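Local coordinates for oligopeptide ABC transporter, periplasmic oligopeptide-binding protein, putative (Thermotoga maritima MSB8, PDB 5IPW) that probably binds oligopeptides outside the cytoplasmic membrane and hands them to an ABC transporter for uptake, at residues R371-E376 with W454-E459; V359-A364 with L439-T444; Q448-V453 with A489-M494. One frame throughout, in Å; residues are numbered along the deposited sequence.

How the contacts relate
All three contacts belong to the same alpha/beta region, built round the mixed sheet that contains strands 440-445 and 489-494. Contacts 1 and 3 use successive turns of helix 448-462, and their centres are about 12 Å apart. Contact 2 engages the strand just before that helix; its centre is about 16 Å from that of contact 1 and about 15 Å from that of contact 3. Trp454 ties the group together: its CE3 is 4.1 Å from Ile443 CD1 and its NE1 is 3.6 Å from Val491 CG1. The two strands run side by side, with probable hydrogen bonds from Thr444 N to Ala489 O at 2.8 Å and from Val491 N to Thr444 O at 3.1 Å.

Contact 1: residues R371-E376 with W454-E459; sequences REEINE and WTMVKE
Met456 reaches across from helix 448-462 and lays its terminal methyl on Ile374 of helix 371-379, and the two side chains cross at a slant. The methyl does the touching: Met456 CE is 3.6 Å from Ile374 CG1. It also comes down to the backbone of the other helix, with Met456 CE 3.6 Å from Ile374 CA. The bend at the end of the methionine chain (chi3 43°) turns CE out of the line of the extended part and onto the isoleucine. Ile374 keeps CG1 beside its backbone N and anti to its carbonyl carbon (chi1 -67°), and that branch carries CD1 on toward Val457, whose CG2 lies 4.4 Å from Ile374 CD1. On the flank, the aliphatic part of Glu373 closes in, its CG 4.3 Å from Met456 CE.

No hydrogen bond joins the two segments, so this is a purely apolar meeting. The methionine also touches Ile377 and Leu378 farther along helix 371-379, while Tyr460 of helix 448-462 receives Glu373 and Ile374. Ile374 leans on Thr591 of strand 589-591 as well. The segment axes pass 10.9 Å apart with their directions at 141°, a roughly antiparallel helix pair. Helix 371-379 thus packs on helix 448-462, which is itself the connection of a beta-alpha-beta crossover between the parallel neighbouring strands 440-445 and 467-472.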
loop_
_atom_site.group_PDB
_atom_site.type_symbol
_atom_site.label_atom_id
_atom_site.label_comp_id
_atom_site.label_asym_id
_atom_site.label_seq_id
_atom_site.Cartn_x
_atom_site.Cartn_y
_atom_site.Cartn_z
ATOM N N ARG A 371 13.351 17.467 16.397
ATOM C CA ARG A 371 12.851 16.138 16.012
ATOM C C ARG A 371 13.648 15.025 16.677
ATOM O O ARG A 371 13.071 14.085 17.241
ATOM C CB ARG A 371 12.893 15.939 14.496
ATOM C CG ARG A 371 11.720 16.527 13.735
ATOM C CD ARG A 371 12.055 17.846 13.082
ATOM N NE ARG A 371 10.940 18.333 12.283
ATOM C CZ ARG A 371 10.932 19.482 11.612
ATOM N NH1 ARG A 371 11.989 20.292 11.622
ATOM N NH2 ARG A 371 9.853 19.824 10.927
ATOM N N GLU A 372 14.974 15.148 16.590
ATOM C CA GLU A 372 15.910 14.229 17.239
ATOM C C GLU A 372 15.488 13.925 18.675
ATOM O O GLU A 372 15.477 12.771 19.089
ATOM C CB GLU A 372 17.319 14.826 17.225
ATOM C CG GLU A 372 18.382 13.974 17.910
ATOM C CD GLU A 372 19.540 14.805 18.444
ATOM O OE1 GLU A 372 19.512 15.164 19.643
ATOM O OE2 GLU A 372 20.468 15.111 17.663
ATOM N N GLU A 373 15.136 14.968 19.419
ATOM C CA GLU A 373 14.725 14.821 20.814
ATOM C C GLU A 373 13.439 14.002 20.923
ATOM O O GLU A 373 13.405 12.996 21.633
ATOM C CB GLU A 373 14.583 16.210 21.458
ATOM C CG GLU A 373 13.918 16.295 22.827
ATOM C CD GLU A 373 14.746 15.723 23.964
ATOM O OE1 GLU A 373 15.549 14.792 23.733
ATOM O OE2 GLU A 373 14.572 16.199 25.107
ATOM N N ILE A 374 12.404 14.421 20.195
ATOM C CA ILE A 374 11.112 13.709 20.163
ATOM C C ILE A 374 11.325 12.222 19.894
ATOM O O ILE A 374 10.730 11.361 20.564
ATOM C CB ILE A 374 10.159 14.293 19.088
ATOM C CG1 ILE A 374 9.731 15.720 19.457
ATOM C CG2 ILE A 374 8.912 13.424 18.923
ATOM C CD1 ILE A 374 9.332 16.568 18.269
ATOM N N ASN A 375 12.165 11.950 18.897
ATOM C CA ASN A 375 12.634 10.603 18.591
ATOM C C ASN A 375 13.034 9.877 19.879
ATOM O O ASN A 375 12.413 8.884 20.252
ATOM C CB ASN A 375 13.828 10.676 17.616
ATOM C CG ASN A 375 13.848 9.544 16.597
ATOM O OD1 ASN A 375 12.820 8.939 16.288
ATOM N ND2 ASN A 375 15.026 9.276 16.048
ATOM N N GLU A 376 14.027 10.423 20.580
ATOM C CA GLU A 376 14.634 9.754 21.736
ATOM C C GLU A 376 13.634 9.354 22.828
ATOM O O GLU A 376 13.660 8.220 23.305
ATOM C CB GLU A 376 15.736 10.621 22.374
ATOM C CG GLU A 376 16.848 11.131 21.455
ATOM C CD GLU A 376 17.489 10.057 20.591
ATOM O OE1 GLU A 376 17.653 8.913 21.073
ATOM O OE2 GLU A 376 17.847 10.366 19.430
ATOM N N TRP A 454 3.008 16.839 20.753
ATOM C CA TRP A 454 2.905 18.286 20.595
ATOM C C TRP A 454 2.964 19.036 21.921
ATOM O O TRP A 454 3.311 20.219 21.942
ATOM C CB TRP A 454 1.659 18.622 19.777
ATOM C CG TRP A 454 1.808 18.096 18.391
ATOM C CD1 TRP A 454 1.416 16.871 17.930
ATOM C CD2 TRP A 454 2.456 18.748 17.294
ATOM N NE1 TRP A 454 1.757 16.734 16.610
ATOM C CE2 TRP A 454 2.397 17.872 16.194
ATOM C CE3 TRP A 454 3.071 19.995 17.132
ATOM C CZ2 TRP A 454 2.926 18.202 14.948
ATOM C CZ3 TRP A 454 3.597 20.325 15.889
ATOM C CH2 TRP A 454 3.525 19.431 14.817
ATOM N N THR A 455 2.668 18.341 23.018
ATOM C CA THR A 455 2.974 18.846 24.359
ATOM C C THR A 455 4.458 19.201 24.488
ATOM O O THR A 455 4.812 20.176 25.145
ATOM C CB THR A 455 2.609 17.819 25.445
ATOM O OG1 THR A 455 1.204 17.548 25.396
ATOM C CG2 THR A 455 2.965 18.338 26.841
ATOM N N MET A 456 5.322 18.413 23.861
ATOM C CA MET A 456 6.748 18.708 23.854
ATOM C C MET A 456 7.055 19.881 22.941
ATOM O O MET A 456 7.955 20.660 23.225
ATOM C CB MET A 456 7.553 17.490 23.415
ATOM C CG MET A 456 7.462 16.317 24.380
ATOM S SD MET A 456 8.189 14.798 23.733
ATOM C CE MET A 456 9.694 15.438 23.007
ATOM N N VAL A 457 6.309 19.997 21.845
ATOM C CA VAL A 457 6.473 21.111 20.892
ATOM C C VAL A 457 6.006 22.443 21.501
ATOM O O VAL A 457 6.445 23.516 21.075
ATOM C CB VAL A 457 5.724 20.842 19.561
ATOM C CG1 VAL A 457 5.863 22.015 18.592
ATOM C CG2 VAL A 457 6.243 19.567 18.905
ATOM N N LYS A 458 5.109 22.357 22.485
ATOM C CA LYS A 458 4.737 23.501 23.316
ATOM C C LYS A 458 5.995 24.221 23.798
ATOM O O LYS A 458 6.143 25.426 23.594
ATOM C CB LYS A 458 3.901 23.031 24.515
ATOM C CG LYS A 458 3.179 24.129 25.277
ATOM C CD LYS A 458 2.208 23.536 26.290
ATOM C CE LYS A 458 1.857 24.525 27.392
ATOM N NZ LYS A 458 1.411 25.845 26.864
ATOM N N GLU A 459 6.905 23.466 24.410
ATOM C CA GLU A 459 8.188 24.008 24.864
ATOM C C GLU A 459 9.027 24.572 23.728
ATOM O O GLU A 459 9.537 25.678 23.831
ATOM C CB GLU A 459 9.006 22.945 25.605
ATOM C CG GLU A 459 8.610 22.754 27.059
ATOM C CD GLU A 459 8.912 23.972 27.916
ATOM O OE1 GLU A 459 10.054 24.485 27.866
ATOM O OE2 GLU A 459 8.000 24.413 28.647
#

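Contact 2: residues V359-A364 with L439-T444; sequences VRFRQA and LRFTIT
The first strand of a beta-alpha-beta crossover, 440-445, meets helix 359-367 here, and Phe361 is the side chain that reaches over from the helix, touching Phe441 on the strand and Leu439 just before it. The crossover goes on through helix 448-462 to the parallel neighbour strand 467-472, all within the mixed sheet of this alpha/beta region. The backbones stay well apart, since even the nearest CA atoms, those of Phe361 and Leu439, are 11.8 Å from each other, and side chains reaching from both sides make up the difference. The CG of Phe361 stands anti to the backbone N (chi1 -176°), which sends the ring out from the helix toward the strand.

The far end of that ring makes both contacts. Leu439 brings its CD1 branch to within 4.4 Å of Phe361 CE1. Two residues on, Phe441 faces the same helix and meets the para carbon of Phe361 with one of its ring carbons. All three touching residues are buried, and no hydrogen bond passes between the segments.

Other side chains complete the surroundings. Phe441 packs edge-to-face with Phe356 and touches Trp461 of helix 448-462, while Phe361 also rests on Leu417 of helix 410-420. Phe441 CE1 comes in at the edge of the Phe361 ring, near its plane, 4.2 Å from Phe361 CZ.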
loop_
_atom_site.group_PDB
_atom_site.type_symbol
_atom_site.label_atom_id
_atom_site.label_comp_id
_atom_site.label_asym_id
_atom_site.label_seq_id
_atom_site.Cartn_x
_atom_site.Cartn_y
_atom_site.Cartn_z
ATOM N N VAL A 359 4.619 31.857 4.457
ATOM C CA VAL A 359 5.546 30.722 4.385
ATOM C C VAL A 359 6.583 30.766 5.506
ATOM O O VAL A 359 6.884 29.752 6.144
ATOM C CB VAL A 359 6.315 30.706 3.045
ATOM C CG1 VAL A 359 7.209 29.475 2.964
ATOM C CG2 VAL A 359 5.358 30.744 1.854
ATOM N N ARG A 360 7.129 31.957 5.723
ATOM C CA ARG A 360 8.167 32.178 6.720
ATOM C C ARG A 360 7.736 31.777 8.124
ATOM O O ARG A 360 8.558 31.320 8.916
ATOM C CB ARG A 360 8.598 33.645 6.688
ATOM C CG ARG A 360 9.386 34.006 5.430
ATOM C CD ARG A 360 8.927 35.315 4.810
ATOM N NE ARG A 360 8.937 36.408 5.779
ATOM C CZ ARG A 360 8.461 37.629 5.550
ATOM N NH1 ARG A 360 7.923 37.944 4.373
ATOM N NH2 ARG A 360 8.525 38.540 6.510
ATOM N N PHE A 361 6.450 31.951 8.430
ATOM C CA PHE A 361 5.918 31.527 9.719
ATOM C C PHE A 361 6.021 30.009 9.855
ATOM O O PHE A 361 6.376 29.495 10.924
ATOM C CB PHE A 361 4.463 31.987 9.923
ATOM C CG PHE A 361 3.914 31.647 11.289
ATOM C CD1 PHE A 361 4.453 32.229 12.434
ATOM C CD2 PHE A 361 2.893 30.716 11.440
ATOM C CE1 PHE A 361 3.976 31.902 13.700
ATOM C CE2 PHE A 361 2.412 30.389 12.705
ATOM C CZ PHE A 361 2.956 30.981 13.836
ATOM N N ARG A 362 5.723 29.299 8.770
ATOM C CA ARG A 362 5.773 27.832 8.774
ATOM C C ARG A 362 7.225 27.349 8.826
ATOM O O ARG A 362 7.580 26.538 9.689
ATOM C CB ARG A 362 5.026 27.261 7.566
ATOM C CG ARG A 362 3.583 27.749 7.485
ATOM C CD ARG A 362 2.751 26.975 6.485
ATOM N NE ARG A 362 3.155 27.198 5.095
ATOM C CZ ARG A 362 2.543 28.009 4.230
ATOM N NH1 ARG A 362 1.485 28.743 4.577
ATOM N NH2 ARG A 362 3.007 28.098 2.988
ATOM N N GLN A 363 8.062 27.884 7.932
ATOM C CA GLN A 363 9.513 27.635 7.969
ATOM C C GLN A 363 10.031 27.777 9.401
ATOM O O GLN A 363 10.716 26.885 9.928
ATOM C CB GLN A 363 10.255 28.605 7.044
ATOM C CG GLN A 363 10.021 28.340 5.562
ATOM C CD GLN A 363 10.554 29.438 4.647
ATOM O OE1 GLN A 363 11.024 30.480 5.105
ATOM N NE2 GLN A 363 10.478 29.205 3.339
ATOM N N ALA A 364 9.669 28.895 10.030
ATOM C CA ALA A 364 10.037 29.166 11.418
ATOM C C ALA A 364 9.517 28.094 12.373
ATOM O O ALA A 364 10.252 27.617 13.242
ATOM C CB ALA A 364 9.524 30.538 11.838
ATOM N N LEU A 439 0.513 36.349 20.574
ATOM C CA LEU A 439 0.569 35.354 19.506
ATOM C C LEU A 439 0.325 33.965 20.096
ATOM O O LEU A 439 1.211 33.360 20.708
ATOM C CB LEU A 439 1.898 35.421 18.762
ATOM C CG LEU A 439 1.980 34.460 17.583
ATOM C CD1 LEU A 439 2.576 35.141 16.367
ATOM C CD2 LEU A 439 2.793 33.243 17.965
ATOM N N ARG A 440 -0.902 33.487 19.908
ATOM C CA ARG A 440 -1.380 32.279 20.547
ATOM C C ARG A 440 -2.373 31.566 19.644
ATOM O O ARG A 440 -3.143 32.203 18.921
ATOM C CB ARG A 440 -2.042 32.618 21.886
ATOM C CG ARG A 440 -2.727 31.444 22.578
ATOM C CD ARG A 440 -3.318 31.849 23.919
ATOM N NE ARG A 440 -3.944 30.722 24.608
ATOM C CZ ARG A 440 -4.302 30.705 25.894
ATOM N NH1 ARG A 440 -4.108 31.762 26.683
ATOM N NH2 ARG A 440 -4.858 29.612 26.400
ATOM N N PHE A 441 -2.340 30.238 19.686
ATOM C CA PHE A 441 -3.376 29.424 19.067
ATOM C C PHE A 441 -3.399 28.050 19.695
ATOM O O PHE A 441 -2.488 27.679 20.431
ATOM C CB PHE A 441 -3.195 29.332 17.551
ATOM C CG PHE A 441 -1.877 28.760 17.124
ATOM C CD1 PHE A 441 -0.751 29.569 17.035
ATOM C CD2 PHE A 441 -1.763 27.419 16.784
ATOM C CE1 PHE A 441 0.465 29.048 16.627
ATOM C CE2 PHE A 441 -0.547 26.891 16.377
ATOM C CZ PHE A 441 0.568 27.707 16.299
ATOM N N THR A 442 -4.463 27.308 19.413
ATOM C CA THR A 442 -4.671 25.989 19.990
ATOM C C THR A 442 -4.389 24.899 18.956
ATOM O O THR A 442 -4.877 24.957 17.829
ATOM C CB THR A 442 -6.109 25.847 20.523
ATOM O OG1 THR A 442 -6.240 26.601 21.734
ATOM C CG2 THR A 442 -6.453 24.388 20.813
ATOM N N ILE A 443 -3.591 23.912 19.360
ATOM C CA ILE A 443 -3.347 22.733 18.547
ATOM C C ILE A 443 -4.399 21.703 18.900
ATOM O O ILE A 443 -4.528 21.302 20.059
ATOM C CB ILE A 443 -1.950 22.133 18.800
ATOM C CG1 ILE A 443 -0.862 23.140 18.417
ATOM C CG2 ILE A 443 -1.770 20.843 18.004
ATOM C CD1 ILE A 443 0.524 22.753 18.884
ATOM N N THR A 444 -5.151 21.284 17.889
ATOM C CA THR A 444 -6.194 20.294 18.059
ATOM C C THR A 444 -5.672 18.929 17.656
ATOM O O THR A 444 -5.180 18.753 16.536
ATOM C CB THR A 444 -7.402 20.620 17.172
ATOM O OG1 THR A 444 -7.810 21.970 17.406
ATOM C CG2 THR A 444 -8.564 19.664 17.465
#

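Contact 3: residues Q448-V453 with A489-M494; sequences QFHVDV and AMVWNM
His450, in the first turn of helix 448-462, reaches Val491 on strand 489-494, a helix-on-sheet contact in the alpha/beta fold of this periplasmic binding protein. The segment axes run 9.7 Å apart at 112°, so the helix passes across the strand. The valine is held among Ile443, Val445 and Ile341, on the two neighbouring strands, and the carbonyl of Asn493 accepts a hydrogen bond from Arg340 NE, which ties this strand to 340-343.

From the start of the histidine side chain, one methyl of the valine is the companion: His450 CB is 3.8 Å from Val491 CG2. The imidazole then leaves with CG anti to the carbonyl carbon and beside the backbone N (chi1 -74°), and it keeps along the same methyl, His450 CG again lying 3.8 Å from Val491 CG2. The histidine and the valine run alongside each other, pointing opposite ways. Next comes ND1, 3.6 Å from Val491 CG2; this nitrogen is also hydrogen-bonded to Ser339 OG, which helps to fix the ring's rotation. On one face, Phe449 of the same helix sets CD2 over the imidazole centre, 3.8 Å above the plane. Beyond ND1 the imidazole meets strand backbone: His450 CE1 lies 4.2 Å from Trp492 C and 4.1 Å from Asn493 N.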
loop_
_atom_site.group_PDB
_atom_site.type_symbol
_atom_site.label_atom_id
_atom_site.label_comp_id
_atom_site.label_asym_id
_atom_site.label_seq_id
_atom_site.Cartn_x
_atom_site.Cartn_y
_atom_site.Cartn_z
ATOM N N GLN A 448 -4.137 10.251 22.875
ATOM C CA GLN A 448 -3.089 10.523 23.863
ATOM C C GLN A 448 -1.680 10.564 23.265
ATOM O O GLN A 448 -0.817 11.297 23.746
ATOM C CB GLN A 448 -3.132 9.472 24.981
ATOM C CG GLN A 448 -2.179 9.741 26.139
ATOM C CD GLN A 448 -2.376 11.119 26.736
ATOM O OE1 GLN A 448 -1.461 11.943 26.742
ATOM N NE2 GLN A 448 -3.586 11.386 27.220
ATOM N N PHE A 449 -1.446 9.762 22.233
ATOM C CA PHE A 449 -0.147 9.730 21.594
ATOM C C PHE A 449 0.206 11.102 21.059
ATOM O O PHE A 449 1.281 11.614 21.346
ATOM C CB PHE A 449 -0.109 8.694 20.467
ATOM C CG PHE A 449 1.042 8.882 19.515
ATOM C CD1 PHE A 449 2.352 8.701 19.943
ATOM C CD2 PHE A 449 0.815 9.255 18.191
ATOM C CE1 PHE A 449 3.415 8.881 19.069
ATOM C CE2 PHE A 449 1.874 9.435 17.311
ATOM C CZ PHE A 449 3.176 9.249 17.753
ATOM N N HIS A 450 -0.701 11.696 20.289
ATOM C CA HIS A 450 -0.432 12.988 19.646
ATOM C C HIS A 450 -0.310 14.133 20.659
ATOM O O HIS A 450 0.467 15.068 20.453
ATOM C CB HIS A 450 -1.514 13.311 18.616
ATOM C CG HIS A 450 -1.417 12.497 17.364
ATOM N ND1 HIS A 450 -0.460 12.729 16.400
ATOM C CD2 HIS A 450 -2.165 11.461 16.913
ATOM C CE1 HIS A 450 -0.619 11.867 15.411
ATOM N NE2 HIS A 450 -1.646 11.088 15.698
ATOM N N VAL A 451 -1.081 14.055 21.743
ATOM C CA VAL A 451 -0.948 14.996 22.851
ATOM C C VAL A 451 0.518 15.068 23.267
ATOM O O VAL A 451 1.125 16.139 23.244
ATOM C CB VAL A 451 -1.807 14.567 24.063
ATOM C CG1 VAL A 451 -1.441 15.357 25.314
ATOM C CG2 VAL A 451 -3.289 14.723 23.751
ATOM N N ASP A 452 1.078 13.912 23.614
ATOM C CA ASP A 452 2.469 13.811 24.080
ATOM C C ASP A 452 3.451 14.454 23.112
ATOM O O ASP A 452 4.359 15.177 23.526
ATOM C CB ASP A 452 2.871 12.347 24.283
ATOM C CG ASP A 452 1.979 11.629 25.267
ATOM O OD1 ASP A 452 1.272 12.319 26.030
ATOM O OD2 ASP A 452 1.979 10.379 25.274
ATOM N N VAL A 453 3.261 14.187 21.827
ATOM C CA VAL A 453 4.147 14.710 20.788
ATOM C C VAL A 453 4.187 16.230 20.841
ATOM O O VAL A 453 5.257 16.834 20.968
ATOM C CB VAL A 453 3.692 14.286 19.373
ATOM C CG1 VAL A 453 4.637 14.836 18.310
ATOM C CG2 VAL A 453 3.597 12.770 19.264
ATOM N N ALA A 489 -5.244 24.791 14.329
ATOM C CA ALA A 489 -4.336 23.795 13.775
ATOM C C ALA A 489 -4.765 22.363 14.119
ATOM O O ALA A 489 -5.208 22.083 15.239
ATOM C CB ALA A 489 -2.927 24.058 14.265
ATOM N N MET A 490 -4.613 21.476 13.133
ATOM C CA MET A 490 -4.973 20.059 13.237
ATOM C C MET A 490 -3.742 19.181 13.037
ATOM O O MET A 490 -3.007 19.349 12.049
ATOM C CB MET A 490 -5.973 19.696 12.133
ATOM C CG MET A 490 -7.359 20.295 12.280
ATOM S SD MET A 490 -8.314 19.443 13.541
ATOM C CE MET A 490 -9.948 20.076 13.223
ATOM N N VAL A 491 -3.524 18.230 13.945
ATOM C CA VAL A 491 -2.471 17.233 13.737
ATOM C C VAL A 491 -3.066 15.892 13.297
ATOM O O VAL A 491 -4.151 15.482 13.739
ATOM C CB VAL A 491 -1.517 17.044 14.960
ATOM C CG1 VAL A 491 -1.334 18.347 15.732
ATOM C CG2 VAL A 491 -1.980 15.927 15.883
ATOM N N TRP A 492 -2.330 15.222 12.421
ATOM C CA TRP A 492 -2.679 13.889 11.947
ATOM C C TRP A 492 -1.391 13.222 11.498
ATOM O O TRP A 492 -0.402 13.911 11.217
ATOM C CB TRP A 492 -3.643 13.990 10.766
ATOM C CG TRP A 492 -4.368 12.719 10.419
ATOM C CD1 TRP A 492 -4.163 11.921 9.324
ATOM C CD2 TRP A 492 -5.440 12.123 11.151
ATOM N NE1 TRP A 492 -5.038 10.864 9.340
ATOM C CE2 TRP A 492 -5.833 10.965 10.450
ATOM C CE3 TRP A 492 -6.107 12.456 12.332
ATOM C CZ2 TRP A 492 -6.854 10.139 10.898
ATOM C CZ3 TRP A 492 -7.120 11.634 12.771
ATOM C CH2 TRP A 492 -7.483 10.488 12.060
ATOM N N ASN A 493 -1.395 11.894 11.426
ATOM C CA ASN A 493 -0.256 11.176 10.865
ATOM C C ASN A 493 -0.188 11.436 9.374
ATOM O O ASN A 493 -1.012 12.161 8.825
ATOM C CB ASN A 493 -0.351 9.677 11.144
ATOM C CG ASN A 493 -1.542 9.025 10.463
ATOM O OD1 ASN A 493 -1.692 9.087 9.239
ATOM N ND2 ASN A 493 -2.400 8.398 11.257
ATOM N N MET A 494 0.798 10.848 8.715
ATOM C CA MET A 494 0.878 10.936 7.271
ATOM C C MET A 494 1.304 9.594 6.700
ATOM O O MET A 494 2.411 9.446 6.199
ATOM C CB MET A 494 1.852 12.035 6.872
ATOM C CG MET A 494 1.839 12.366 5.392
ATOM S SD MET A 494 3.456 12.943 4.868
ATOM C CE MET A 494 3.136 13.241 3.131
#